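Local coordinates for protein pseudoperoxidase (PDB 5VIA) that binds heme b, its iron held between a histidine and a cysteine, in a peroxidase-type fold, and may have peroxidase activity, at residues 33-38 and 98-103; 38-43 and 64-69; 43-48 and 275-280. All blocks are in the same frame, centred on the assembly; numbering follows the deposited sequence. Where two conformers were deposited one is given.

Interaction 1: 33-38 and 98-103; sequences LAATSI and KYLNGP. With HEM (protoporphyrin IX containing Fe), chain B.
The ring of Tyr99 and the methyl of Ala34 meet at an oblique angle: CB of Ala34 comes 3.4 Å from Tyr99 CD2, nearer to that corner than to CG or CE2. With CG anti to the backbone N (chi1 175°), the ring is carried back beside the helix start at 33-38, where Pro31 also touches it. The same methyl is shared with Leu100, whose CG lies 3.9 Å from Ala34 CB. Leu100 then pushes its CD1 branch into the turn of helix between Ala35 and Ile38, 3.7 Å from the backbone N of Ala35 and 3.9 Å from Ile38 CD1. No hydrogen bond joins the two segments; the contact is apolar and mostly buried. Polar work is done on the heme side, where Thr36 OG1 donates to a propionate oxygen, O1D, at 2.7 Å. Ala35 O lies 3.1 Å from the heme methyl CMD, which Ile38 CG2 also approaches. On the other segment, helix 85-99 finishes in a Schellman motif with Asn101 at C-prime, in positive phi. Helix 33-49, whose threonine holds a propionate, probably corresponds to the distal helix of heme peroxidases, and the Schellman-capped end of helix 85-99 packs against its first turn.

Interaction 2: 38-43 and 64-69; sequences IRTAFV and RGLDDV. With HEM (protoporphyrin IX containing Fe), chain B.
Leu66 and Arg39 make the tight part of this contact. Leu66 CD2 lies over one face of the Arg39 guanidinium, 3.4 Å from NH2, and the same methyl is 3.4 Å from Thr40 OG1. At the edge of the guanidinium, NH2 donates to Arg64 O at 2.9 Å; the bond is nearly straight (165°) and runs in both the guanidinium and the carbonyl plane. NH1 is bonded to Cys60 O and Val62 O, so three backbone carbonyls, of Cys60, Val62 and Arg64, fix the position and rotation of the guanidinium. Arg39 gets there with a bend at chi3 (80°), after its CB and CD have run past pyrrole D and the propionate carbon CBD. Beside it, Thr40 meets Val69 tip to tip, OG1 to CG1 at 3.6 Å, while OG1 bonds back to Thr36 O within its own helix. The packing is looser at Val43, whose CG1 reaches Leu66 CD1 at 4.1 Å, and at the partly exposed Gly65, whose O stands 3.7 Å from Arg39 NH2. On the heme side, one face of Phe42 lies over the pyrrole C edge, CG 3.6 Å from heme C2C, with methyl CMC toward the ring's rim. Because Cys60 is an axial ligand of the heme iron, the grip of Arg39 on its carbonyl and on the residues that follow probably helps position the ligand loop.

Interaction 3: 43-48 and 275-280; sequences VLAARR and TKMIES
Arg48 and Ser280 supply the hydrogen bonds. The arginine grips one carbonyl oxygen, Ser280 O, side-on: NE donates at 2.8 Å, nearly along the C=O axis, and NH2 at 2.9 Å onto a lone pair. Both bonds lie close to the guanidinium plane, though their angles at hydrogen, 147° and 138°, are bent, as expected when two donors share one acceptor. A bend at chi3 folds the arginine back over its own helix, placing CA of Ala45 over one face of the guanidinium. Met277 O sits at the edge of the same group, 3.1 Å from Arg48 NH2. Met277 O accepts from Ser280 OG at 2.6 Å, a bond that ties the serine back to the last turn of helix 263-279. A water donates to Ala45 O, at 2.7 Å, and to Ser280 OG, thereby bridging a helix carbonyl to the serine hydroxyl. In the peroxidase-like helical fold this is where the helix that runs along the heme, 33-49, crosses the end of helix 263-279; the local axes come within 9.2 Å at 58°. Apolar packing is small and close. Ala45 CB touches Met277 CG at 3.5 Å, the two backbones being nearest there, and Met277, bent at chi3, goes on to Ala41, Phe42 and the heme.

Overall arrangement
All three contacts sit along helix 33-49. Interaction 1 joins its start to the end of helix 85-99, interaction 2 its middle to the start of helix 67-79, and interaction 3 its last turns to the end of helix 263-279. Centres are about 12 Å apart for interactions 1 and 2, 13 Å for 2 and 3. The first two meet directly, Thr36 CG2 lying 3.5 Å from Val69 CG2, and both touch the heme. Interactions 2 and 3 join where Met277 SD packs 3.8 Å from Phe42 CA. The Met277 side chain is about 4 Å from the heme and about 9 Å from that of the axial ligand Cys60.

Interaction 1: 33-38 and 98-103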
loop_
_atom_site.group_PDB
_atom_site.type_symbol
_atom_site.label_atom_id
_atom_site.label_comp_id
_atom_site.label_asym_id
_atom_site.label_seq_id
_atom_site.Cartn_x
_atom_site.Cartn_y
_atom_site.Cartn_z
ATOM N N LEU A 33 4.342 -10.976 5.420
ATOM C CA LEU A 33 2.977 -10.803 4.916
ATOM C C LEU A 33 2.258 -9.602 5.515
ATOM O O LEU A 33 1.161 -9.240 5.074
ATOM C CB LEU A 33 2.165 -12.081 5.139
ATOM C CG LEU A 33 2.706 -13.294 4.381
ATOM C CD1 LEU A 33 1.779 -14.487 4.515
ATOM C CD2 LEU A 33 2.908 -12.929 2.915
ATOM N N ALA A 34 2.858 -8.976 6.520
ATOM C CA ALA A 34 2.255 -7.769 7.079
ATOM C C ALA A 34 2.285 -6.657 6.056
ATOM O O ALA A 34 1.256 -6.006 5.782
ATOM C CB ALA A 34 2.969 -7.347 8.342
ATOM N N ALA A 35 3.457 -6.411 5.478
ATOM C CA ALA A 35 3.524 -5.365 4.464
ATOM C C ALA A 35 2.721 -5.728 3.205
ATOM O O ALA A 35 2.094 -4.859 2.581
ATOM C CB ALA A 35 4.962 -5.022 4.130
ATOM N N THR A 36 2.728 -6.999 2.816
ATOM C CA THR A 36 1.939 -7.397 1.652
ATOM C C THR A 36 0.431 -7.177 1.908
ATOM O O THR A 36 -0.318 -6.794 0.994
ATOM C CB THR A 36 2.207 -8.846 1.235
ATOM O OG1 THR A 36 3.616 -9.126 1.323
ATOM C CG2 THR A 36 1.732 -9.057 -0.205
ATOM N N SER A 37 -0.010 -7.394 3.147
ATOM C CA SER A 37 -1.408 -7.157 3.487
ATOM C C SER A 37 -1.735 -5.668 3.399
ATOM O O SER A 37 -2.852 -5.295 3.043
ATOM C CB SER A 37 -1.733 -7.696 4.879
ATOM O OG SER A 37 -1.406 -9.080 4.976
ATOM N N ILE A 38 -0.760 -4.818 3.711
ATOM C CA ILE A 38 -0.948 -3.377 3.592
ATOM C C ILE A 38 -1.053 -3.017 2.119
ATOM O O ILE A 38 -1.951 -2.271 1.724
ATOM C CB ILE A 38 0.209 -2.583 4.228
ATOM C CG1 ILE A 38 0.223 -2.793 5.740
ATOM C CG2 ILE A 38 0.102 -1.082 3.876
ATOM C CD1 ILE A 38 1.443 -2.198 6.410
ATOM N N LYS A 98 -0.183 -2.128 12.391
ATOM C CA LYS A 98 0.090 -2.401 13.800
ATOM C C LYS A 98 1.325 -3.273 13.967
ATOM O O LYS A 98 2.198 -2.993 14.807
ATOM C CB LYS A 98 -1.113 -3.116 14.432
ATOM C CG LYS A 98 -0.984 -3.412 15.922
ATOM C CD LYS A 98 -2.237 -4.120 16.437
ATOM C CE LYS A 98 -2.289 -4.182 17.964
ATOM N NZ LYS A 98 -1.269 -5.056 18.571
ATOM N N TYR A 99 1.390 -4.344 13.181
ATOM C CA TYR A 99 2.502 -5.283 13.303
ATOM C C TYR A 99 3.812 -4.577 12.971
ATOM O O TYR A 99 4.836 -4.832 13.593
ATOM C CB TYR A 99 2.297 -6.521 12.414
ATOM C CG TYR A 99 3.491 -7.464 12.432
ATOM C CD1 TYR A 99 3.679 -8.362 13.473
ATOM C CD2 TYR A 99 4.440 -7.429 11.413
ATOM C CE1 TYR A 99 4.771 -9.211 13.498
ATOM C CE2 TYR A 99 5.540 -8.269 11.428
ATOM C CZ TYR A 99 5.699 -9.156 12.467
ATOM O OH TYR A 99 6.797 -9.985 12.478
ATOM N N LEU A 100 3.762 -3.663 12.007
ATOM C CA LEU A 100 4.962 -2.958 11.577
ATOM C C LEU A 100 5.185 -1.628 12.310
ATOM O O LEU A 100 5.842 -0.721 11.782
ATOM C CB LEU A 100 4.938 -2.756 10.063
ATOM C CG LEU A 100 4.925 -4.065 9.272
ATOM C CD1 LEU A 100 4.728 -3.791 7.800
ATOM C CD2 LEU A 100 6.218 -4.859 9.517
ATOM N N ASN A 101 4.661 -1.531 13.529
ATOM C CA ASN A 101 4.898 -0.374 14.398
ATOM C C ASN A 101 4.445 0.942 13.765
ATOM O O ASN A 101 5.018 1.994 14.036
ATOM C CB ASN A 101 6.378 -0.289 14.799
ATOM C CG ASN A 101 6.581 0.338 16.170
ATOM O OD1 ASN A 101 5.626 0.480 16.946
ATOM N ND2 ASN A 101 7.833 0.706 16.487
ATOM N N GLY A 102 3.416 0.875 12.927
ATOM C CA GLY A 102 2.922 2.059 12.244
ATOM C C GLY A 102 1.797 2.741 12.999
ATOM O O GLY A 102 1.323 2.236 14.021
ATOM N N PRO A 103 1.386 3.922 12.525
ATOM C CA PRO A 103 0.275 4.609 13.185
ATOM C C PRO A 103 -1.046 4.037 12.689
ATOM O O PRO A 103 -1.377 4.194 11.510
ATOM C CB PRO A 103 0.442 6.067 12.728
ATOM C CG PRO A 103 1.147 5.976 11.407
ATOM C CD PRO A 103 2.045 4.758 11.501
HETATM C CHA HEM B . 5.517 -2.304 -2.826
HETATM C CHB HEM B . 5.481 1.016 -6.395
HETATM C CHC HEM B . 1.573 2.992 -4.298
HETATM C CHD HEM B . 2.086 0.136 -0.380
HETATM C C1A HEM B . 5.773 -1.620 -3.990
HETATM C C2A HEM B . 6.706 -2.058 -5.004
HETATM C C3A HEM B . 6.701 -1.164 -5.988
HETATM C C4A HEM B . 5.762 -0.102 -5.633
HETATM C CMA HEM B . 7.543 -1.224 -7.275
HETATM C CAA HEM B . 7.517 -3.372 -4.961
HETATM C CBA HEM B . 6.480 -4.455 -5.318
HETATM C CGA HEM B . 7.059 -5.852 -5.327
HETATM O O1A HEM B . 7.976 -6.113 -6.145
HETATM O O2A HEM B . 6.578 -6.713 -4.541
HETATM C C1B HEM B . 4.402 1.847 -6.173
HETATM C C2B HEM B . 3.985 2.971 -6.979
HETATM C C3B HEM B . 2.891 3.518 -6.428
HETATM C C4B HEM B . 2.596 2.775 -5.204
HETATM C CMB HEM B . 4.675 3.418 -8.277
HETATM C CAB HEM B . 2.157 4.747 -7.022
HETATM C CBB HEM B . 0.851 4.959 -6.827
HETATM C C1C HEM B . 1.368 2.412 -3.059
HETATM C C2C HEM B . 0.330 2.771 -2.083
HETATM C C3C HEM B . 0.483 1.964 -0.998
HETATM C C4C HEM B . 1.614 1.087 -1.259
HETATM C CMC HEM B . -0.737 3.877 -2.322
HETATM C CAC HEM B . -0.301 1.834 0.328
HETATM C CBC HEM B . -1.448 2.483 0.573
HETATM C C1D HEM B . 3.070 -0.782 -0.655
HETATM C C2D HEM B . 3.549 -1.794 0.264
HETATM C C3D HEM B . 4.625 -2.555 -0.498
HETATM C C4D HEM B . 4.684 -1.925 -1.801
HETATM C CMD HEM B . 3.073 -2.050 1.711
HETATM C CAD HEM B . 5.451 -3.765 0.013
HETATM C CBD HEM B . 4.601 -4.996 -0.328
HETATM C CGD HEM B . 5.289 -6.279 0.072
HETATM O O1D HEM B . 4.802 -7.378 -0.329
HETATM O O2D HEM B . 6.322 -6.195 0.784
HETATM N NA HEM B . 5.215 -0.414 -4.400
HETATM N NB HEM B . 3.545 1.761 -5.097
HETATM N NC HEM B . 2.135 1.378 -2.514
HETATM N ND HEM B . 3.769 -0.879 -1.855
HETATM FE FE HEM B . 3.654 0.423 -3.518
#

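Interaction 2: 38-43 and 64-69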
loop_
_atom_site.group_PDB
_atom_site.type_symbol
_atom_site.label_atom_id
_atom_site.label_comp_id
_atom_site.label_asym_id
_atom_site.label_seq_id
_atom_site.Cartn_x
_atom_site.Cartn_y
_atom_site.Cartn_z
ATOM N N ILE A 38 -0.760 -4.818 3.711
ATOM C CA ILE A 38 -0.948 -3.377 3.592
ATOM C C ILE A 38 -1.053 -3.017 2.119
ATOM O O ILE A 38 -1.951 -2.271 1.724
ATOM C CB ILE A 38 0.209 -2.583 4.228
ATOM C CG1 ILE A 38 0.223 -2.793 5.740
ATOM C CG2 ILE A 38 0.102 -1.082 3.876
ATOM C CD1 ILE A 38 1.443 -2.198 6.410
ATOM N N ARG A 39 -0.149 -3.564 1.300
ATOM C CA ARG A 39 -0.214 -3.324 -0.133
ATOM C C ARG A 39 -1.586 -3.727 -0.686
ATOM O O ARG A 39 -2.146 -3.036 -1.527
ATOM C CB ARG A 39 0.879 -4.079 -0.892
ATOM C CG ARG A 39 0.652 -3.971 -2.402
ATOM C CD ARG A 39 1.868 -4.328 -3.242
ATOM N NE ARG A 39 2.037 -5.749 -3.380
ATOM C CZ ARG A 39 1.520 -6.483 -4.357
ATOM N NH1 ARG A 39 0.770 -5.928 -5.296
ATOM N NH2 ARG A 39 1.756 -7.778 -4.378
ATOM N N THR A 40 -2.108 -4.843 -0.188
ATOM C CA THR A 40 -3.412 -5.342 -0.603
ATOM C C THR A 40 -4.548 -4.327 -0.408
ATOM O O THR A 40 -5.497 -4.309 -1.185
ATOM C CB THR A 40 -3.725 -6.643 0.127
ATOM O OG1 THR A 40 -2.689 -7.591 -0.164
ATOM C CG2 THR A 40 -5.028 -7.216 -0.348
ATOM N N ALA A 41 -4.460 -3.484 0.616
ATOM C CA ALA A 41 -5.506 -2.480 0.812
ATOM C C ALA A 41 -5.496 -1.509 -0.356
ATOM O O ALA A 41 -6.555 -1.047 -0.798
ATOM C CB ALA A 41 -5.321 -1.748 2.113
ATOM N N PHE A 42 -4.294 -1.184 -0.835
ATOM C CA PHE A 42 -4.141 -0.331 -2.008
ATOM C C PHE A 42 -4.554 -1.033 -3.299
ATOM O O PHE A 42 -5.263 -0.446 -4.132
ATOM C CB PHE A 42 -2.704 0.230 -2.124
ATOM C CG PHE A 42 -2.426 0.908 -3.445
ATOM C CD1 PHE A 42 -3.208 1.984 -3.872
ATOM C CD2 PHE A 42 -1.390 0.477 -4.259
ATOM C CE1 PHE A 42 -2.956 2.610 -5.091
ATOM C CE2 PHE A 42 -1.135 1.090 -5.473
ATOM C CZ PHE A 42 -1.922 2.158 -5.895
ATOM N N VAL A 43 -4.113 -2.279 -3.482
ATOM C CA VAL A 43 -4.538 -3.060 -4.645
ATOM C C VAL A 43 -6.072 -3.039 -4.773
ATOM O O VAL A 43 -6.616 -2.751 -5.852
ATOM C CB VAL A 43 -4.042 -4.526 -4.552
ATOM C CG1 VAL A 43 -4.491 -5.309 -5.745
ATOM C CG2 VAL A 43 -2.514 -4.571 -4.446
ATOM N N ARG A 64 -0.520 -9.684 -8.782
ATOM C CA ARG A 64 0.499 -10.714 -8.578
ATOM C C ARG A 64 1.094 -10.664 -7.173
ATOM O O ARG A 64 1.096 -9.622 -6.521
ATOM C CB ARG A 64 1.604 -10.591 -9.634
ATOM C CG ARG A 64 1.111 -10.665 -11.092
ATOM C CD ARG A 64 2.274 -10.658 -12.111
ATOM N NE ARG A 64 3.110 -9.459 -11.977
ATOM C CZ ARG A 64 2.946 -8.338 -12.683
ATOM N NH1 ARG A 64 1.984 -8.248 -13.592
ATOM N NH2 ARG A 64 3.754 -7.301 -12.489
ATOM N N GLY A 65 1.576 -11.811 -6.702
ATOM C CA GLY A 65 2.230 -11.891 -5.410
ATOM C C GLY A 65 1.321 -11.755 -4.204
ATOM O O GLY A 65 1.750 -11.259 -3.162
ATOM N N LEU A 66 0.073 -12.198 -4.324
ATOM C CA LEU A 66 -0.886 -12.023 -3.234
ATOM C C LEU A 66 -1.456 -13.354 -2.747
ATOM O O LEU A 66 -2.414 -13.360 -1.970
ATOM C CB LEU A 66 -2.029 -11.103 -3.671
ATOM C CG LEU A 66 -1.685 -9.649 -3.991
ATOM C CD1 LEU A 66 -2.941 -8.898 -4.405
ATOM C CD2 LEU A 66 -1.019 -8.996 -2.787
ATOM N N ASP A 67 -0.871 -14.467 -3.202
ATOM C CA ASP A 67 -1.345 -15.806 -2.835
ATOM C C ASP A 67 -1.268 -16.067 -1.332
ATOM O O ASP A 67 -2.200 -16.624 -0.739
ATOM C CB ASP A 67 -0.554 -16.902 -3.567
ATOM C CG ASP A 67 -1.046 -17.148 -4.988
ATOM O OD1 ASP A 67 -2.117 -16.625 -5.359
ATOM O OD2 ASP A 67 -0.363 -17.895 -5.736
ATOM N N ASP A 68 -0.146 -15.687 -0.725
ATOM C CA ASP A 68 0.068 -15.954 0.692
ATOM C C ASP A 68 -0.866 -15.068 1.529
ATOM O O ASP A 68 -1.446 -15.528 2.517
ATOM C CB ASP A 68 1.543 -15.761 1.074
ATOM C CG ASP A 68 2.441 -16.885 0.565
ATOM O OD1 ASP A 68 1.937 -17.996 0.304
ATOM O OD2 ASP A 68 3.666 -16.668 0.435
ATOM N N VAL A 69 -1.033 -13.812 1.117
ATOM C CA VAL A 69 -2.017 -12.930 1.752
ATOM C C VAL A 69 -3.426 -13.496 1.643
ATOM O O VAL A 69 -4.180 -13.467 2.611
ATOM C CB VAL A 69 -1.999 -11.512 1.147
ATOM C CG1 VAL A 69 -3.227 -10.704 1.590
ATOM C CG2 VAL A 69 -0.746 -10.809 1.574
HETATM C CHA HEM B . 5.517 -2.304 -2.826
HETATM C CHB HEM B . 5.481 1.016 -6.395
HETATM C CHC HEM B . 1.573 2.992 -4.298
HETATM C CHD HEM B . 2.086 0.136 -0.380
HETATM C C1A HEM B . 5.773 -1.620 -3.990
HETATM C C2A HEM B . 6.706 -2.058 -5.004
HETATM C C3A HEM B . 6.701 -1.164 -5.988
HETATM C C4A HEM B . 5.762 -0.102 -5.633
HETATM C CMA HEM B . 7.543 -1.224 -7.275
HETATM C CAA HEM B . 7.517 -3.372 -4.961
HETATM C CBA HEM B . 6.480 -4.455 -5.318
HETATM C CGA HEM B . 7.059 -5.852 -5.327
HETATM O O1A HEM B . 7.976 -6.113 -6.145
HETATM O O2A HEM B . 6.578 -6.713 -4.541
HETATM C C1B HEM B . 4.402 1.847 -6.173
HETATM C C2B HEM B . 3.985 2.971 -6.979
HETATM C C3B HEM B . 2.891 3.518 -6.428
HETATM C C4B HEM B . 2.596 2.775 -5.204
HETATM C CMB HEM B . 4.675 3.418 -8.277
HETATM C CAB HEM B . 2.157 4.747 -7.022
HETATM C CBB HEM B . 0.851 4.959 -6.827
HETATM C C1C HEM B . 1.368 2.412 -3.059
HETATM C C2C HEM B . 0.330 2.771 -2.083
HETATM C C3C HEM B . 0.483 1.964 -0.998
HETATM C C4C HEM B . 1.614 1.087 -1.259
HETATM C CMC HEM B . -0.737 3.877 -2.322
HETATM C CAC HEM B . -0.301 1.834 0.328
HETATM C CBC HEM B . -1.448 2.483 0.573
HETATM C C1D HEM B . 3.070 -0.782 -0.655
HETATM C C2D HEM B . 3.549 -1.794 0.264
HETATM C C3D HEM B . 4.625 -2.555 -0.498
HETATM C C4D HEM B . 4.684 -1.925 -1.801
HETATM C CMD HEM B . 3.073 -2.050 1.711
HETATM C CAD HEM B . 5.451 -3.765 0.013
HETATM C CBD HEM B . 4.601 -4.996 -0.328
HETATM C CGD HEM B . 5.289 -6.279 0.072
HETATM O O1D HEM B . 4.802 -7.378 -0.329
HETATM O O2D HEM B . 6.322 -6.195 0.784
HETATM N NA HEM B . 5.215 -0.414 -4.400
HETATM N NB HEM B . 3.545 1.761 -5.097
HETATM N NC HEM B . 2.135 1.378 -2.514
HETATM N ND HEM B . 3.769 -0.879 -1.855
HETATM FE FE HEM B . 3.654 0.423 -3.518
#

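Interaction 3: 43-48 and 275-280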
loop_
_atom_site.group_PDB
_atom_site.type_symbol
_atom_site.label_atom_id
_atom_site.label_comp_id
_atom_site.label_asym_id
_atom_site.label_seq_id
_atom_site.Cartn_x
_atom_site.Cartn_y
_atom_site.Cartn_z
ATOM N N VAL A 43 -4.113 -2.279 -3.482
ATOM C CA VAL A 43 -4.538 -3.060 -4.645
ATOM C C VAL A 43 -6.072 -3.039 -4.773
ATOM O O VAL A 43 -6.616 -2.751 -5.852
ATOM C CB VAL A 43 -4.042 -4.526 -4.552
ATOM C CG1 VAL A 43 -4.491 -5.309 -5.745
ATOM C CG2 VAL A 43 -2.514 -4.571 -4.446
ATOM N N LEU A 44 -6.766 -3.316 -3.668
ATOM C CA LEU A 44 -8.225 -3.410 -3.704
ATOM C C LEU A 44 -8.843 -2.059 -4.038
ATOM O O LEU A 44 -9.720 -1.970 -4.890
ATOM C CB LEU A 44 -8.754 -3.932 -2.367
ATOM C CG LEU A 44 -8.410 -5.413 -2.111
ATOM C CD1 LEU A 44 -8.864 -5.845 -0.731
ATOM C CD2 LEU A 44 -9.036 -6.294 -3.181
ATOM N N ALA A 45 -8.362 -1.011 -3.380
ATOM C CA ALA A 45 -8.896 0.331 -3.586
ATOM C C ALA A 45 -8.620 0.820 -4.996
ATOM O O ALA A 45 -9.484 1.449 -5.613
ATOM C CB ALA A 45 -8.313 1.289 -2.573
ATOM N N ALA A 46 -7.415 0.550 -5.507
ATOM C CA ALA A 46 -7.088 0.945 -6.876
ATOM C C ALA A 46 -7.997 0.227 -7.857
ATOM O O ALA A 46 -8.450 0.814 -8.857
ATOM C CB ALA A 46 -5.613 0.670 -7.199
ATOM N N ARG A 47 -8.282 -1.042 -7.587
ATOM C CA ARG A 47 -9.174 -1.797 -8.465
ATOM C C ARG A 47 -10.611 -1.244 -8.439
ATOM O O ARG A 47 -11.250 -1.111 -9.485
ATOM C CB ARG A 47 -9.145 -3.292 -8.134
ATOM C CG ARG A 47 -7.841 -3.964 -8.549
ATOM C CD ARG A 47 -7.707 -5.367 -7.965
ATOM N NE ARG A 47 -8.765 -6.247 -8.430
ATOM C CZ ARG A 47 -8.725 -6.908 -9.586
ATOM N NH1 ARG A 47 -7.672 -6.782 -10.398
ATOM N NH2 ARG A 47 -9.735 -7.694 -9.939
ATOM N N ARG A 48 -11.114 -0.920 -7.255
ATOM C CA ARG A 48 -12.457 -0.321 -7.169
ATOM C C ARG A 48 -12.528 1.019 -7.913
ATOM O O ARG A 48 -13.576 1.395 -8.444
ATOM C CB ARG A 48 -12.872 -0.144 -5.709
ATOM C CG ARG A 48 -13.072 -1.447 -4.928
ATOM C CD ARG A 48 -13.790 -1.195 -3.579
ATOM N NE ARG A 48 -13.150 -0.164 -2.754
ATOM C CZ ARG A 48 -12.082 -0.366 -1.984
ATOM N NH1 ARG A 48 -11.502 -1.560 -1.945
ATOM N NH2 ARG A 48 -11.582 0.625 -1.258
ATOM N N THR A 275 -7.632 5.647 5.979
ATOM C CA THR A 275 -9.061 5.465 6.181
ATOM C C THR A 275 -9.890 5.794 4.926
ATOM O O THR A 275 -10.768 5.011 4.545
ATOM C CB THR A 275 -9.546 6.268 7.412
ATOM O OG1 THR A 275 -9.102 5.599 8.598
ATOM C CG2 THR A 275 -11.074 6.372 7.436
ATOM N N LYS A 276 -9.642 6.935 4.284
ATOM C CA LYS A 276 -10.349 7.265 3.040
ATOM C C LYS A 276 -10.129 6.177 1.990
ATOM O O LYS A 276 -11.056 5.778 1.282
ATOM C CB LYS A 276 -9.865 8.596 2.462
ATOM C CG LYS A 276 -10.377 9.872 3.140
ATOM C CD LYS A 276 -9.989 11.081 2.263
ATOM C CE LYS A 276 -10.524 12.432 2.754
ATOM N NZ LYS A 276 -9.972 13.578 1.927
ATOM N N MET A 277 -8.895 5.706 1.881
ATOM C CA MET A 277 -8.595 4.669 0.903
ATOM C C MET A 277 -9.409 3.405 1.134
ATOM O O MET A 277 -9.990 2.863 0.200
ATOM C CB MET A 277 -7.100 4.325 0.912
ATOM C CG MET A 277 -6.743 3.295 -0.147
ATOM S SD MET A 277 -4.997 2.858 -0.132
ATOM C CE MET A 277 -4.886 2.025 1.453
ATOM N N ILE A 278 -9.461 2.925 2.376
ATOM C CA ILE A 278 -10.130 1.655 2.632
ATOM C C ILE A 278 -11.649 1.795 2.677
ATOM O O ILE A 278 -12.353 0.791 2.713
ATOM C CB ILE A 278 -9.618 0.956 3.909
ATOM C CG1 ILE A 278 -9.822 1.841 5.143
ATOM C CG2 ILE A 278 -8.139 0.573 3.739
ATOM C CD1 ILE A 278 -9.495 1.147 6.452
ATOM N N GLU A 279 -12.146 3.035 2.675
ATOM C CA GLU A 279 -13.592 3.274 2.599
ATOM C C GLU A 279 -14.014 3.699 1.202
ATOM O O GLU A 279 -15.210 3.711 0.888
ATOM C CB GLU A 279 -14.034 4.342 3.615
ATOM C CG GLU A 279 -13.801 3.951 5.077
ATOM C CD GLU A 279 -14.405 4.942 6.068
ATOM O OE1 GLU A 279 -14.853 6.041 5.651
ATOM O OE2 GLU A 279 -14.431 4.616 7.271
ATOM N N SER A 280 -13.038 4.043 0.365
ATOM C CA SER A 280 -13.326 4.555 -0.985
ATOM C C SER A 280 -14.101 3.573 -1.855
ATOM O O SER A 280 -13.815 2.363 -1.871
ATOM C CB SER A 280 -12.041 4.973 -1.702
ATOM O OG SER A 280 -11.134 3.882 -1.850
HETATM O O HOH W 1 -11.413 2.902 -4.514
#